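Long-range contact in uncharacterized NTF2-like protein (Burkholderia xenovorans LB400, PDB 3FGY), which is of unknown function but has an NTF2-like fold of the SnoaL-like family, which in relatives often encloses a ligand-binding or catalytic pocket: residues V85-G90 with E100-F105. Numbering follows the deposited sequence. Where two conformers were deposited one is given.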
loop_
_atom_site.group_PDB
_atom_site.type_symbol
_atom_site.label_atom_id
_atom_site.label_comp_id
_atom_site.label_asym_id
_atom_site.label_seq_id
_atom_site.Cartn_x
_atom_site.Cartn_y
_atom_site.Cartn_z
ATOM N N VAL A 85 0.472 -5.102 -6.511
ATOM C CA VAL A 85 1.695 -4.600 -5.911
ATOM C C VAL A 85 2.697 -4.303 -7.018
ATOM O O VAL A 85 3.010 -5.173 -7.812
ATOM C CB VAL A 85 2.311 -5.631 -4.935
ATOM C CG1 VAL A 85 3.523 -5.034 -4.219
ATOM C CG2 VAL A 85 1.216 -6.073 -3.912
ATOM N N GLY A 86 3.164 -3.061 -7.091
ATOM C CA GLY A 86 4.043 -2.709 -8.193
ATOM C C GLY A 86 4.974 -1.559 -7.916
ATOM O O GLY A 86 5.071 -1.070 -6.793
ATOM N N PHE A 87 5.656 -1.149 -8.972
ATOM C CA PHE A 87 6.688 -0.118 -8.883
ATOM C C PHE A 87 6.648 0.667 -10.182
ATOM O O PHE A 87 6.486 0.094 -11.263
ATOM C CB PHE A 87 8.055 -0.749 -8.617
ATOM C CG PHE A 87 9.202 0.221 -8.679
ATOM C CD1 PHE A 87 9.559 0.982 -7.582
ATOM C CD2 PHE A 87 9.918 0.363 -9.845
ATOM C CE1 PHE A 87 10.635 1.891 -7.661
ATOM C CE2 PHE A 87 10.956 1.250 -9.934
ATOM C CZ PHE A 87 11.320 2.014 -8.842
ATOM N N ALA A 88 6.729 1.984 -10.063
ATOM C CA ALA A 88 6.723 2.886 -11.204
ATOM C C ALA A 88 7.859 3.862 -11.123
ATOM O O ALA A 88 8.305 4.221 -10.025
ATOM C CB ALA A 88 5.403 3.697 -11.277
ATOM N N THR A 89 8.296 4.307 -12.293
ATOM C CA THR A 89 9.134 5.478 -12.403
ATOM C C THR A 89 8.369 6.510 -13.236
ATOM O O THR A 89 7.536 6.163 -14.087
ATOM C CB THR A 89 10.489 5.162 -13.037
ATOM O OG1 THR A 89 10.295 4.652 -14.357
ATOM C CG2 THR A 89 11.251 4.136 -12.199
ATOM N N GLY A 90 8.581 7.785 -12.970
ATOM C CA GLY A 90 7.858 8.792 -13.695
ATOM C C GLY A 90 8.504 10.152 -13.767
ATOM O O GLY A 90 9.536 10.409 -13.149
ATOM N N GLU A 100 10.232 7.910 -8.276
ATOM C CA GLU A 100 9.976 6.480 -8.306
ATOM C C GLU A 100 8.912 6.232 -7.208
ATOM O O GLU A 100 8.761 7.033 -6.265
ATOM C CB GLU A 100 11.305 5.679 -8.234
ATOM C CG GLU A 100 12.309 6.200 -9.312
ATOM C CD GLU A 100 13.513 5.310 -9.733
ATOM O OE1 GLU A 100 14.012 4.484 -8.960
ATOM O OE2 GLU A 100 13.987 5.497 -10.874
ATOM N N ASP A 101 8.106 5.194 -7.364
ATOM C CA ASP A 101 6.950 4.990 -6.470
ATOM C C ASP A 101 6.767 3.492 -6.338
ATOM O O ASP A 101 6.565 2.826 -7.345
ATOM C CB ASP A 101 5.666 5.623 -7.064
ATOM C CG ASP A 101 4.487 5.693 -6.059
ATOM O OD1 ASP A 101 4.736 5.702 -4.850
ATOM O OD2 ASP A 101 3.306 5.729 -6.498
ATOM N N ASP A 102 6.918 2.983 -5.118
ATOM C CA ASP A 102 6.425 1.640 -4.749
ATOM C C ASP A 102 4.978 1.800 -4.321
ATOM O O ASP A 102 4.655 2.611 -3.440
ATOM C CB ASP A 102 7.241 0.999 -3.639
ATOM C CG ASP A 102 8.499 0.351 -4.178
ATOM O OD1 ASP A 102 8.437 -0.799 -4.622
ATOM O OD2 ASP A 102 9.540 1.022 -4.170
ATOM N N TRP A 103 4.086 1.064 -4.972
ATOM C CA TRP A 103 2.669 1.246 -4.775
ATOM C C TRP A 103 1.873 -0.052 -4.586
ATOM O O TRP A 103 2.268 -1.130 -5.050
ATOM C CB TRP A 103 2.071 2.040 -5.943
ATOM C CG TRP A 103 2.427 1.515 -7.306
ATOM C CD1 TRP A 103 3.433 1.952 -8.132
ATOM C CD2 TRP A 103 1.758 0.452 -8.029
ATOM N NE1 TRP A 103 3.437 1.225 -9.309
ATOM C CE2 TRP A 103 2.414 0.313 -9.274
ATOM C CE3 TRP A 103 0.675 -0.383 -7.746
ATOM C CZ2 TRP A 103 2.020 -0.633 -10.239
ATOM C CZ3 TRP A 103 0.266 -1.325 -8.728
ATOM C CH2 TRP A 103 0.950 -1.442 -9.945
ATOM N N VAL A 104 0.720 0.088 -3.936
ATOM C CA VAL A 104 -0.299 -0.949 -3.918
ATOM C C VAL A 104 -1.637 -0.346 -4.346
ATOM O O VAL A 104 -2.041 0.718 -3.882
ATOM C CB VAL A 104 -0.433 -1.580 -2.512
ATOM C CG1 VAL A 104 -1.664 -2.541 -2.433
ATOM C CG2 VAL A 104 0.877 -2.294 -2.118
ATOM N N PHE A 105 -2.340 -1.062 -5.234
ATOM C CA PHE A 105 -3.729 -0.737 -5.559
ATOM C C PHE A 105 -4.578 -1.830 -4.926
ATOM O O PHE A 105 -4.417 -3.003 -5.242
ATOM C CB PHE A 105 -3.983 -0.713 -7.071
ATOM C CG PHE A 105 -3.505 0.530 -7.758
ATOM C CD1 PHE A 105 -2.370 1.220 -7.313
ATOM C CD2 PHE A 105 -4.189 1.024 -8.848
ATOM C CE1 PHE A 105 -1.912 2.359 -7.969
ATOM C CE2 PHE A 105 -3.732 2.165 -9.508
ATOM C CZ PHE A 105 -2.596 2.820 -9.075
HETATM O O HOH W 1 6.158 -2.340 -4.496
#
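Gly-86 and Trp-103 face each other as a hydrogen-bonded antiparallel pair, and one face of the indole covers the glycine backbone. Gly-86 CA sits 3.6 Å from the centroid of the six-membered ring, 13° off its normal, a CH-pi contact over the face, while Gly-86 C lies over the same face, offset toward the rim. With CG set between its own backbone N and carbonyl carbon (chi1 50°), the indole folds across the neighbouring strand; Gly-86, having no side chain, lets it settle directly on the backbone. The pyrrole side reaches Ala-88, whose N lies at the ring edge and whose CB is 4.1 Å from Trp-103 CD1.

Two nearly straight bonds fix this pair, Gly-86 N to Trp-103 O at 2.9 Å and Trp-103 N to Gly-86 O at 3.0 Å. Gly-86 O also accepts from a water that donates to Asp-102 OD1 (2.8 Å each), bridging carboxylate and backbone. A second hydrogen-bonded pair follows at Ala-88 and Asp-101, its Asp-101 N to Ala-88 O bond more bent (146°). Asp-101 OD1 accepts from Asp-122 N, which holds this buried carboxylate on the Trp-103 face.

The other face carries Val-85, Phe-87, Asp-102 and Val-104. Asp-102 OD2 lies 3.4 Å from Phe-87 CD1, at the ring edge. Beyond, Asp-102 makes a long, weak ion pair with Arg-118 of the second subunit, whose Tyr-120 packs on Val-85 and Val-104.

This hairpin of strands 81-92 and 98-110 thus turns Trp-103, Ala-88 and Asp-101 one way and a dimer-facing surface the other, where the Asp-102 carboxylate at the electropositive edge of Phe-87 would be expected to make a mildly favourable contact.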